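Local coordinates for putative branched-chain amino acid ABC transporter, periplasmic branched-chain amino acid-binding protein (Pseudomonas protegens Pf-5, PDB 4RU0) that probably binds a branched-chain amino acid or similar small solute in the periplasm and delivers it to an ABC transporter for uptake, at residues E274-A279 with Q400-A405. Numbering follows the deposited sequence.
Sequences EDVLPA and QQWDGA
The indole of Trp402 has Val276 CG2 over one face, and on the other the backbone N atoms of Gly404 and Ala405, from the turn that follows it, lie offset toward the rim. Val276 CG2 is 3.6 Å from the centroid of the Trp402 five-membered ring and 9° off its normal, a CH-pi contact over the face. With CG anti to the backbone N (chi1 179°), Trp402 sends its ring from the end of strand 396-402 across to the short helix 273-276. Leu277 comes in at the ring edge, where its CD2 lies 3.7 Å from Trp402 CZ2, the two side chains crossing at about a right angle. No direct hydrogen bond joins the segments. Instead one water, in the indole plane, accepts from Trp402 NE1 at 2.9 Å and donates to Val276 O at 2.8 Å; that carbonyl also takes the N-H of Ala279 (N to O 3.0 Å). Asp403 OD1 accepts from Ala405 N (2.8 Å), an Asx turn, and also from Asn406 N, within the connection to strand 407-415, whose Trp407 meets both Trp402 and Val276. A leucine in place of Trp402 would probably leave Val276 without its flat aromatic partner and the water without its indole donor. The contact thus joins the end of this short helix and the 3-10 turn after it to the sheet of this alpha/beta lobe mainly by apolar packing, while the water satisfies the indole N-H.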
# COMPACT_ATOMS: atom_id res chain seq x y z
N GLU A 274 -12.58 9.30 4.12
CA GLU A 274 -13.49 8.60 5.01
C GLU A 274 -12.91 8.43 6.40
O GLU A 274 -13.65 8.23 7.37
CB GLU A 274 -13.86 7.24 4.41
CG GLU A 274 -14.37 7.33 2.99
CD GLU A 274 -14.79 6.00 2.42
OE1 GLU A 274 -14.65 4.98 3.13
OE2 GLU A 274 -15.28 5.97 1.27
N ASP A 275 -11.59 8.49 6.51
CA ASP A 275 -10.94 8.37 7.80
C ASP A 275 -11.09 9.65 8.61
O ASP A 275 -10.98 9.62 9.84
CB ASP A 275 -9.45 8.04 7.63
CG ASP A 275 -9.22 6.63 7.13
OD1 ASP A 275 -9.89 5.70 7.62
OD2 ASP A 275 -8.36 6.45 6.25
N VAL A 276 -11.33 10.77 7.93
CA VAL A 276 -11.31 12.07 8.60
C VAL A 276 -12.60 12.88 8.47
O VAL A 276 -12.86 13.76 9.28
CB VAL A 276 -10.16 12.93 8.07
CG1 VAL A 276 -8.84 12.38 8.55
CG2 VAL A 276 -10.19 12.99 6.54
N LEU A 277 -13.41 12.58 7.46
CA LEU A 277 -14.73 13.22 7.32
C LEU A 277 -15.62 13.09 8.57
O LEU A 277 -16.28 14.06 8.94
CB LEU A 277 -15.47 12.66 6.11
CG LEU A 277 -15.12 13.30 4.76
CD1 LEU A 277 -15.68 12.48 3.62
CD2 LEU A 277 -15.61 14.73 4.69
N PRO A 278 -15.65 11.91 9.23
CA PRO A 278 -16.50 11.84 10.42
C PRO A 278 -16.05 12.76 11.56
O PRO A 278 -16.85 13.09 12.43
CB PRO A 278 -16.39 10.38 10.85
CG PRO A 278 -15.98 9.64 9.62
CD PRO A 278 -15.09 10.59 8.89
N ALA A 279 -14.79 13.18 11.54
CA ALA A 279 -14.24 14.04 12.58
C ALA A 279 -14.67 15.49 12.38
O ALA A 279 -14.45 16.33 13.26
CB ALA A 279 -12.73 13.95 12.60
N GLN A 400 0.15 14.50 2.33
CA GLN A 400 -0.96 15.33 1.89
C GLN A 400 -1.73 15.86 3.10
O GLN A 400 -1.78 15.21 4.14
CB GLN A 400 -1.89 14.55 0.96
CG GLN A 400 -2.52 13.33 1.59
CD GLN A 400 -3.33 12.53 0.59
OE1 GLN A 400 -3.04 12.55 -0.61
NE2 GLN A 400 -4.35 11.83 1.07
N GLN A 401 -2.31 17.05 2.94
CA GLN A 401 -2.96 17.75 4.04
C GLN A 401 -4.47 17.92 3.82
O GLN A 401 -4.90 18.25 2.71
CB GLN A 401 -2.30 19.11 4.26
CG GLN A 401 -2.91 19.94 5.38
CD GLN A 401 -1.98 21.06 5.83
OE1 GLN A 401 -1.34 21.72 5.01
NE2 GLN A 401 -1.89 21.25 7.14
N TRP A 402 -5.24 17.70 4.87
CA TRP A 402 -6.70 17.75 4.80
C TRP A 402 -7.25 19.10 5.26
O TRP A 402 -6.89 19.59 6.33
CB TRP A 402 -7.28 16.62 5.66
CG TRP A 402 -8.77 16.55 5.72
CD1 TRP A 402 -9.56 16.83 6.79
CD2 TRP A 402 -9.65 16.13 4.66
NE1 TRP A 402 -10.88 16.63 6.47
CE2 TRP A 402 -10.96 16.20 5.17
CE3 TRP A 402 -9.45 15.72 3.34
CZ2 TRP A 402 -12.08 15.87 4.40
CZ3 TRP A 402 -10.56 15.39 2.57
CH2 TRP A 402 -11.86 15.47 3.11
N ASP A 403 -8.12 19.71 4.45
CA ASP A 403 -8.66 21.02 4.82
C ASP A 403 -10.12 20.95 5.29
O ASP A 403 -10.73 21.97 5.59
CB ASP A 403 -8.53 22.01 3.65
CG ASP A 403 -9.28 21.57 2.40
OD1 ASP A 403 -10.29 20.84 2.50
OD2 ASP A 403 -8.87 21.98 1.30
N GLY A 404 -10.66 19.74 5.35
CA GLY A 404 -12.04 19.55 5.76
C GLY A 404 -12.88 19.08 4.60
O GLY A 404 -13.99 18.57 4.79
N ALA A 405 -12.35 19.24 3.39
CA ALA A 405 -13.07 18.88 2.18
C ALA A 405 -12.18 18.17 1.16
O ALA A 405 -12.62 17.27 0.46
CB ALA A 405 -13.69 20.12 1.56
O HOH W 1 -13.05 16.41 8.43